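Local coordinates for glycerophosphodiester phosphodiesterase (Cytophaga hutchinsonii ATCC 33406, PDB 3CH0), which belongs to the glycerophosphodiester phosphodiesterase family, whose members are built on a TIM-barrel fold, at residues I151-K163 against D177-I191. Sequence-based numbering, arbitrary orientation.
Sequences IALFCDLVVAEIK and DVRALEYMHSQYPDI. With EDO (1,2-ethanediol), chain K.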
ATOM      1  N   ILE A 151       8.520  11.364  12.073  1.00  9.62           N
ATOM      2  CA  ILE A 151       7.160  11.356  11.554  1.00  8.97           C
ATOM      3  C   ILE A 151       6.891  12.581  10.693  1.00  9.97           C
ATOM      4  O   ILE A 151       6.335  12.459   9.609  1.00 11.14           O
ATOM      5  CB  ILE A 151       6.130  11.186  12.692  1.00 10.68           C
ATOM      6  CG1 ILE A 151       6.131   9.769  13.211  1.00 10.00           C
ATOM      7  CG2 ILE A 151       4.758  11.673  12.275  1.00 10.69           C
ATOM      8  CD1 ILE A 151       5.475   8.739  12.267  1.00 11.03           C
ATOM      9  N   ALA A 152       7.180  13.777  11.218  1.00 10.04           N
ATOM     10  CA  ALA A 152       6.863  14.999  10.463  1.00  9.11           C
ATOM     11  C   ALA A 152       7.510  15.003   9.089  1.00 11.45           C
ATOM     12  O   ALA A 152       6.842  15.344   8.109  1.00 12.41           O
ATOM     13  CB  ALA A 152       7.251  16.274  11.250  1.00 10.81           C
ATOM     14  N   LEU A 153       8.783  14.671   9.028  1.00 10.87           N
ATOM     15  CA  LEU A 153       9.537  14.714   7.749  1.00 10.44           C
ATOM     16  C   LEU A 153       9.009  13.636   6.799  1.00 10.99           C
ATOM     17  O   LEU A 153       8.859  13.902   5.591  1.00 11.58           O
ATOM     18  CB  LEU A 153      11.059  14.559   7.955  1.00 14.05           C
ATOM     19  CG  LEU A 153      11.898  14.667   6.674  1.00 13.17           C
ATOM     20  CD1 LEU A 153      11.547  15.954   5.865  1.00 15.07           C
ATOM     21  CD2 LEU A 153      13.364  14.484   7.070  1.00 14.62           C
ATOM     22  N   PHE A 154       8.820  12.404   7.312  1.00 10.83           N
ATOM     23  CA  PHE A 154       8.306  11.294   6.488  1.00 10.65           C
ATOM     24  C   PHE A 154       7.000  11.766   5.859  1.00 11.35           C
ATOM     25  O   PHE A 154       6.784  11.675   4.656  1.00 11.03           O
ATOM     26  CB  PHE A 154       8.154  10.052   7.374  1.00 10.06           C
ATOM     27  CG  PHE A 154       8.126   8.709   6.657  1.00  8.45           C
ATOM     28  CD1 PHE A 154       7.657   8.567   5.352  1.00  9.53           C
ATOM     29  CD2 PHE A 154       8.477   7.570   7.370  1.00 10.35           C
ATOM     30  CE1 PHE A 154       7.579   7.350   4.754  1.00 10.84           C
ATOM     31  CE2 PHE A 154       8.409   6.303   6.760  1.00 11.67           C
ATOM     32  CZ  PHE A 154       7.953   6.210   5.446  1.00 11.28           C
ATOM     33  N   CYS A 155       6.086  12.263   6.687  1.00 11.57           N
ATOM     34  CA  CYS A 155       4.779  12.660   6.174  1.00 10.30           C
ATOM     35  C   CYS A 155       4.861  13.875   5.250  1.00 12.32           C
ATOM     36  O   CYS A 155       4.180  13.972   4.242  1.00 12.97           O
ATOM     37  CB  CYS A 155       3.778  12.946   7.318  1.00 14.11           C
ATOM     38  SG  CYS A 155       3.351  11.460   8.267  1.00 12.05           S
ATOM     39  N   ASP A 156       5.682  14.841   5.642  1.00 13.30           N
ATOM     40  CA  ASP A 156       5.766  16.059   4.838  1.00 12.93           C
ATOM     41  C   ASP A 156       6.325  15.739   3.459  1.00 12.51           C
ATOM     42  O   ASP A 156       5.873  16.308   2.486  1.00 14.03           O
ATOM     43  CB  ASP A 156       6.673  17.073   5.513  1.00 14.20           C
ATOM     44  CG  ASP A 156       6.051  17.694   6.763  1.00 10.97           C
ATOM     45  OD1 ASP A 156       4.856  17.555   6.998  1.00 12.26           O
ATOM     46  OD2 ASP A 156       6.858  18.375   7.460  1.00 12.94           O
ATOM     47  N   LEU A 157       7.320  14.887   3.364  1.00  9.91           N
ATOM     48  CA  LEU A 157       7.888  14.551   2.045  1.00 10.22           C
ATOM     49  C   LEU A 157       6.825  13.877   1.160  1.00 13.34           C
ATOM     50  O   LEU A 157       6.716  14.172  -0.048  1.00 13.51           O
ATOM     51  CB  LEU A 157       9.068  13.627   2.173  1.00 12.24           C
ATOM     52  CG  LEU A 157      10.316  14.265   2.763  1.00 12.41           C
ATOM     53  CD1 LEU A 157      11.347  13.221   3.152  1.00 12.14           C
ATOM     54  CD2 LEU A 157      10.958  15.350   1.817  1.00 13.46           C
ATOM     55  N   VAL A 158       6.038  12.969   1.734  1.00 10.94           N
ATOM     56  CA  VAL A 158       4.957  12.314   0.961  1.00 10.12           C
ATOM     57  C   VAL A 158       3.930  13.329   0.516  1.00 11.53           C
ATOM     58  O   VAL A 158       3.494  13.316  -0.653  1.00 12.97           O
ATOM     59  CB  VAL A 158       4.316  11.155   1.806  1.00  9.51           C
ATOM     60  CG1 VAL A 158       2.993  10.605   1.224  1.00 11.29           C
ATOM     61  CG2 VAL A 158       5.388  10.072   1.977  1.00 10.59           C
ATOM     62  N   VAL A 159       3.494  14.176   1.454  1.00 10.88           N
ATOM     63  CA  VAL A 159       2.441  15.126   1.182  1.00 10.98           C
ATOM     64  C   VAL A 159       2.871  16.179   0.127  1.00 12.33           C
ATOM     65  O   VAL A 159       2.028  16.558  -0.704  1.00 13.13           O
ATOM     66  CB  VAL A 159       1.891  15.742   2.470  1.00 13.63           C
ATOM     67  CG1 VAL A 159       0.964  16.931   2.115  1.00 11.68           C
ATOM     68  CG2 VAL A 159       1.171  14.667   3.297  1.00 10.73           C
ATOM     69  N   ALA A 160       4.131  16.571   0.139  1.00 12.53           N
ATOM     70  CA  ALA A 160       4.658  17.492  -0.860  1.00 12.68           C
ATOM     71  C   ALA A 160       4.389  16.921  -2.263  1.00 13.47           C
ATOM     72  O   ALA A 160       4.010  17.665  -3.186  1.00 15.84           O
ATOM     73  CB  ALA A 160       6.137  17.773  -0.664  1.00 15.40           C
ATOM     74  N   GLU A 161       4.552  15.617  -2.425  0.50 13.26           N
ATOM     75  CA  GLU A 161       4.362  14.995  -3.735  0.50 13.78           C
ATOM     76  C   GLU A 161       2.887  14.928  -4.145  0.50 13.66           C
ATOM     77  O   GLU A 161       2.563  15.085  -5.322  0.50 15.32           O
ATOM     78  CB  GLU A 161       5.047  13.622  -3.771  0.50 11.66           C
ATOM     79  CG  GLU A 161       6.552  13.673  -3.566  0.50 17.25           C
ATOM     80  CD  GLU A 161       7.251  14.597  -4.568  0.50 16.66           C
ATOM     81  OE1 GLU A 161       7.006  14.437  -5.780  0.50 16.63           O
ATOM     82  OE2 GLU A 161       8.025  15.479  -4.142  0.50 19.52           O
ATOM     83  N   ILE A 162       1.999  14.661  -3.183  1.00 12.62           N
ATOM     84  CA  ILE A 162       0.575  14.684  -3.363  1.00 12.62           C
ATOM     85  C   ILE A 162       0.077  16.063  -3.814  1.00 14.75           C
ATOM     86  O   ILE A 162      -0.674  16.169  -4.747  1.00 14.26           O
ATOM     87  CB  ILE A 162      -0.187  14.215  -2.053  1.00 12.31           C
ATOM     88  CG1 ILE A 162       0.145  12.730  -1.783  1.00 13.18           C
ATOM     89  CG2 ILE A 162      -1.707  14.439  -2.113  1.00 12.24           C
ATOM     90  CD1 ILE A 162      -0.210  12.269  -0.364  1.00 13.97           C
ATOM     91  N   LYS A 163       0.520  17.092  -3.121  1.00 15.23           N
ATOM     92  CA  LYS A 163       0.096  18.470  -3.416  1.00 16.44           C
ATOM     93  C   LYS A 163       0.670  18.927  -4.778  1.00 17.47           C
ATOM     94  O   LYS A 163      -0.052  19.537  -5.568  1.00 17.73           O
ATOM     95  CB  LYS A 163       0.569  19.398  -2.284  1.00 17.33           C
ATOM     96  CG  LYS A 163      -0.199  19.190  -0.979  1.00 24.70           C
ATOM     97  CD  LYS A 163       0.252  20.191   0.118  1.00 21.37           C
ATOM     98  CE  LYS A 163      -0.590  20.118   1.425  1.00 30.92           C
ATOM     99  NZ  LYS A 163      -2.032  20.421   1.280  1.00 26.55           N
ATOM    100  N   ASP A 177       0.889   2.979  11.803  1.00 10.92           N
ATOM    101  CA  ASP A 177       1.568   3.819  12.821  1.00  9.19           C
ATOM    102  C   ASP A 177       0.599   4.912  13.201  1.00 11.15           C
ATOM    103  O   ASP A 177       0.403   5.839  12.436  1.00 12.03           O
ATOM    104  CB  ASP A 177       2.855   4.399  12.252  1.00 10.00           C
ATOM    105  CG  ASP A 177       3.713   5.089  13.283  1.00 11.99           C
ATOM    106  OD1 ASP A 177       3.223   5.359  14.411  1.00 11.79           O
ATOM    107  OD2 ASP A 177       4.870   5.343  12.949  1.00 11.77           O
ATOM    108  N   VAL A 178      -0.043   4.795  14.382  1.00  9.84           N
ATOM    109  CA  VAL A 178      -0.978   5.821  14.841  1.00  9.44           C
ATOM    110  C   VAL A 178      -0.366   7.220  14.869  1.00  9.01           C
ATOM    111  O   VAL A 178      -1.056   8.203  14.695  1.00 11.82           O
ATOM    112  CB  VAL A 178      -1.611   5.434  16.184  1.00 10.79           C
ATOM    113  CG1 VAL A 178      -2.542   4.225  15.993  1.00 13.86           C
ATOM    114  CG2 VAL A 178      -0.554   5.197  17.275  1.00 12.11           C
ATOM    115  N   ARG A 179       0.940   7.321  15.052  1.00  9.37           N
ATOM    116  CA  ARG A 179       1.607   8.626  15.099  1.00  9.98           C
ATOM    117  C   ARG A 179       1.515   9.292  13.747  1.00  8.87           C
ATOM    118  O   ARG A 179       1.389  10.530  13.650  1.00 10.35           O
ATOM    119  CB  ARG A 179       3.078   8.469  15.434  1.00 10.91           C
ATOM    120  CG  ARG A 179       3.396   7.729  16.778  1.00 10.58           C
ATOM    121  CD  ARG A 179       4.887   7.561  16.989  1.00 10.37           C
ATOM    122  NE  ARG A 179       5.498   6.886  15.826  1.00 11.89           N
ATOM    123  CZ  ARG A 179       6.774   6.951  15.490  1.00  9.69           C
ATOM    124  NH1 ARG A 179       7.640   7.625  16.230  1.00 10.62           N
ATOM    125  NH2 ARG A 179       7.204   6.373  14.368  1.00  9.46           N
ATOM    126  N   ALA A 180       1.724   8.527  12.676  1.00 10.35           N
ATOM    127  CA  ALA A 180       1.654   9.086  11.324  1.00 10.31           C
ATOM    128  C   ALA A 180       0.186   9.506  11.044  1.00 11.10           C
ATOM    129  O   ALA A 180      -0.068  10.581  10.474  1.00 11.22           O
ATOM    130  CB  ALA A 180       2.111   8.057  10.275  1.00 11.13           C
ATOM    131  N   LEU A 181      -0.816   8.710  11.485  1.00 10.98           N
ATOM    132  CA  LEU A 181      -2.215   9.099  11.288  1.00  9.42           C
ATOM    133  C   LEU A 181      -2.578  10.398  12.048  1.00  9.74           C
ATOM    134  O   LEU A 181      -3.250  11.263  11.536  1.00 12.68           O
ATOM    135  CB  LEU A 181      -3.140   7.947  11.619  1.00 10.40           C
ATOM    136  CG  LEU A 181      -2.916   6.670  10.828  1.00 12.75           C
ATOM    137  CD1 LEU A 181      -3.772   5.530  11.419  1.00 12.06           C
ATOM    138  CD2 LEU A 181      -3.171   6.924   9.340  1.00 11.06           C
ATOM    139  N   GLU A 182      -2.099  10.496  13.287  1.00 11.21           N
ATOM    140  CA  GLU A 182      -2.378  11.708  14.074  1.00 10.59           C
ATOM    141  C   GLU A 182      -1.768  12.936  13.418  1.00  9.63           C
ATOM    142  O   GLU A 182      -2.383  14.033  13.364  1.00 11.94           O
ATOM    143  CB  GLU A 182      -1.872  11.579  15.514  1.00 12.01           C
ATOM    144  CG  GLU A 182      -2.589  10.536  16.340  1.00 12.47           C
ATOM    145  CD  GLU A 182      -4.005  10.842  16.746  1.00 14.07           C
ATOM    146  OE1 GLU A 182      -4.542  11.962  16.508  1.00 15.64           O
ATOM    147  OE2 GLU A 182      -4.634   9.922  17.361  1.00 15.08           O
ATOM    148  N   TYR A 183      -0.521  12.809  12.981  1.00 10.45           N
ATOM    149  CA  TYR A 183       0.204  13.917  12.336  1.00 10.74           C
ATOM    150  C   TYR A 183      -0.528  14.361  11.081  1.00 12.49           C
ATOM    151  O   TYR A 183      -0.781  15.553  10.820  1.00 13.43           O
ATOM    152  CB  TYR A 183       1.631  13.508  12.001  1.00 11.34           C
ATOM    153  CG  TYR A 183       2.390  14.632  11.349  1.00 10.98           C
ATOM    154  CD1 TYR A 183       2.981  15.600  12.117  1.00 11.48           C
ATOM    155  CD2 TYR A 183       2.429  14.758   9.965  1.00 11.13           C
ATOM    156  CE1 TYR A 183       3.662  16.661  11.547  1.00 11.53           C
ATOM    157  CE2 TYR A 183       3.143  15.806   9.366  1.00 12.58           C
ATOM    158  CZ  TYR A 183       3.748  16.779  10.168  1.00 15.10           C
ATOM    159  OH  TYR A 183       4.442  17.851   9.634  1.00 13.28           O
HETATM  160  N   MSE A 184      -0.859  13.391  10.226  1.00 10.34           N
HETATM  161  CA  MSE A 184      -1.618  13.693   9.010  1.00  8.22           C
HETATM  162  C   MSE A 184      -2.942  14.367   9.283  1.00 10.92           C
HETATM  163  O   MSE A 184      -3.319  15.350   8.622  1.00 13.37           O
HETATM  164  CB  MSE A 184      -1.924  12.419   8.219  1.00 10.24           C
HETATM  165  CG  MSE A 184      -0.744  11.721   7.607  1.00 10.80           C
HETATM  166 SE   MSE A 184       0.082  12.748   6.176  0.75 11.82          SE
HETATM  167  CE  MSE A 184      -1.431  12.865   5.009  1.00 14.33           C
ATOM    168  N   HIS A 185      -3.672  13.869  10.272  1.00 11.27           N
ATOM    169  CA  HIS A 185      -4.975  14.408  10.585  1.00 11.67           C
ATOM    170  C   HIS A 185      -4.896  15.828  11.062  1.00 14.92           C
ATOM    171  O   HIS A 185      -5.756  16.656  10.688  1.00 13.93           O
ATOM    172  CB  HIS A 185      -5.604  13.549  11.639  1.00 12.17           C
ATOM    173  CG  HIS A 185      -6.959  14.014  12.064  1.00 14.33           C
ATOM    174  ND1 HIS A 185      -8.062  13.982  11.243  1.00 14.49           N
ATOM    175  CD2 HIS A 185      -7.387  14.489  13.265  1.00 17.28           C
ATOM    176  CE1 HIS A 185      -9.112  14.453  11.913  1.00 18.06           C
ATOM    177  NE2 HIS A 185      -8.734  14.728  13.149  1.00 17.54           N
ATOM    178  N   SER A 186      -3.877  16.154  11.853  0.50 12.48           N
ATOM    179  CA  SER A 186      -3.789  17.529  12.359  0.50 13.45           C
ATOM    180  C   SER A 186      -3.127  18.518  11.398  0.50 14.49           C
ATOM    181  O   SER A 186      -3.468  19.715  11.451  0.50 13.19           O
ATOM    182  CB  SER A 186      -3.069  17.571  13.680  0.50 15.07           C
ATOM    183  OG  SER A 186      -1.705  17.294  13.516  0.50 13.64           O
ATOM    184  N   GLN A 187      -2.176  18.061  10.560  1.00 12.92           N
ATOM    185  CA  GLN A 187      -1.498  18.931   9.631  1.00 13.57           C
ATOM    186  C   GLN A 187      -2.134  19.031   8.241  1.00 17.19           C
ATOM    187  O   GLN A 187      -2.097  20.094   7.572  1.00 16.83           O
ATOM    188  CB  GLN A 187      -0.033  18.526   9.497  1.00 12.89           C
ATOM    189  CG  GLN A 187       0.723  18.540  10.813  1.00 17.68           C
ATOM    190  CD  GLN A 187       0.498  19.837  11.617  1.00 24.14           C
ATOM    191  OE1 GLN A 187       0.762  20.947  11.126  1.00 22.81           O
ATOM    192  NE2 GLN A 187      -0.063  19.702  12.816  1.00 19.12           N
ATOM    193  N   TYR A 188      -2.711  17.917   7.793  1.00 13.52           N
ATOM    194  CA  TYR A 188      -3.247  17.798   6.438  1.00 14.25           C
ATOM    195  C   TYR A 188      -4.622  17.164   6.447  1.00 13.63           C
ATOM    196  O   TYR A 188      -4.840  16.105   5.872  1.00 14.41           O
ATOM    197  CB  TYR A 188      -2.277  16.982   5.552  1.00 13.64           C
ATOM    198  CG  TYR A 188      -0.884  17.511   5.568  1.00 12.19           C
ATOM    199  CD1 TYR A 188      -0.579  18.776   5.033  1.00 14.35           C
ATOM    200  CD2 TYR A 188       0.127  16.779   6.126  1.00 13.19           C
ATOM    201  CE1 TYR A 188       0.708  19.280   5.056  1.00 14.86           C
ATOM    202  CE2 TYR A 188       1.412  17.242   6.187  1.00 14.77           C
ATOM    203  CZ  TYR A 188       1.733  18.525   5.619  1.00 13.31           C
ATOM    204  OH  TYR A 188       3.031  18.973   5.721  1.00 15.60           O
ATOM    205  N   PRO A 189      -5.592  17.795   7.119  1.00 16.17           N
ATOM    206  CA  PRO A 189      -6.929  17.204   7.314  1.00 17.55           C
ATOM    207  C   PRO A 189      -7.725  16.939   6.058  1.00 16.75           C
ATOM    208  O   PRO A 189      -8.723  16.223   6.136  1.00 20.40           O
ATOM    209  CB  PRO A 189      -7.648  18.239   8.182  1.00 17.11           C
ATOM    210  CG  PRO A 189      -6.903  19.466   7.931  1.00 16.66           C
ATOM    211  CD  PRO A 189      -5.498  19.139   7.726  1.00 17.62           C
ATOM    212  N   ASP A 190      -7.290  17.477   4.913  1.00 16.81           N
ATOM    213  CA  ASP A 190      -8.001  17.245   3.658  1.00 19.11           C
ATOM    214  C   ASP A 190      -7.659  15.900   2.997  1.00 18.21           C
ATOM    215  O   ASP A 190      -8.295  15.502   1.983  1.00 20.59           O
ATOM    216  CB  ASP A 190      -7.852  18.387   2.650  1.00 20.36           C
ATOM    217  CG  ASP A 190      -6.410  18.732   2.310  1.00 29.88           C
ATOM    218  OD1 ASP A 190      -5.477  18.415   3.085  1.00 36.49           O
ATOM    219  OD2 ASP A 190      -6.228  19.417   1.261  1.00 32.66           O
ATOM    220  N   ILE A 191      -6.666  15.184   3.541  1.00 14.89           N
ATOM    221  CA  ILE A 191      -6.284  13.907   2.943  1.00 12.42           C
ATOM    222  C   ILE A 191      -6.902  12.769   3.739  1.00 13.28           C
ATOM    223  O   ILE A 191      -6.726  12.682   4.938  1.00 12.57           O
ATOM    224  CB  ILE A 191      -4.782  13.749   2.875  1.00 12.88           C
ATOM    225  CG1 ILE A 191      -4.172  14.841   1.989  1.00 14.90           C
ATOM    226  CG2 ILE A 191      -4.401  12.292   2.415  1.00 14.28           C
ATOM    227  CD1 ILE A 191      -2.646  14.873   2.059  1.00 13.23           C
TER
HETATM  228  C1  EDO K 281      10.667  18.913   3.453  1.00 43.20           C
HETATM  229  O1  EDO K 281      10.449  20.302   3.706  1.00 49.76           O
HETATM  230  C2  EDO K 281       9.302  18.259   3.514  1.00 40.68           C
HETATM  231  O2  EDO K 281       8.482  18.610   2.373  1.00 33.33           O
HETATM  232  O   HOH W   1      -3.589  20.017   3.678  1.00 25.62           O
HETATM  233  O   HOH W   2      -3.387  18.306   0.520  1.00 32.01           O
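One carboxylate oxygen, Asp156 OD1, accepts hydrogen bonds from Tyr183 of helix 178-187 and from Tyr188, just past its C-terminal end. Tyr188 OH lies 2.6 Å from Asp156 OD1 and meets it from above the carboxylate plane, 57° out of it. Tyr183 OH lies 2.7 Å from the same Asp156 OD1, on the syn side and closer to the plane. The two hydroxyls arrive from opposite faces of the carboxylate.

Both rings also pack on the helix. The chi1 of Tyr183 (-180°) turns CG away from the backbone N and carries the ring across to 151-163. There it sits as a knob among Ile151, Ala152, Cys155 and Asp156. Ala152 CA makes a CH-pi contact over one ring face, and Gln187 CG lies over the opposite face. Val159 CG1 stands almost on the normal of the Tyr188 ring, 3.7 Å from its centroid, while Gln187 CB lies over the other face.

Helices 151-164 and 178-187 are successive outer helices of the TIM barrel, joined through parallel strand 171-175. The axes of segments 151-163 and 178-187 cross at -58°, 9.8 Å apart at closest approach. Toward the barrel, Val159 CG2 rests 3.6 Å from the methyl CE of selenomethionine Met184, whose side chain also touches Leu173 of that strand. Ile191 CD1 packs on Val159 and Ile162.

At the start of both helices, Ile151 CG1 lies over the centre of the Arg179 guanidinium face. Arg179 grips the carboxylate of N-cap Asp177 side-on in a salt bridge, NE to OD1 and NH2 to OD2 (Arg179 NH2 to Asp177 OD2, 2.9 Å). Arg179 NH1 makes a second salt bridge, to Asp144, and Asp177 OD2 is also hydrogen-bonded to Ser139 OG. At the other end, two waters link Lys163 NZ to the Asp190 carboxylate, and Lys163 CE lies 3.8 Å from Tyr188 CD1.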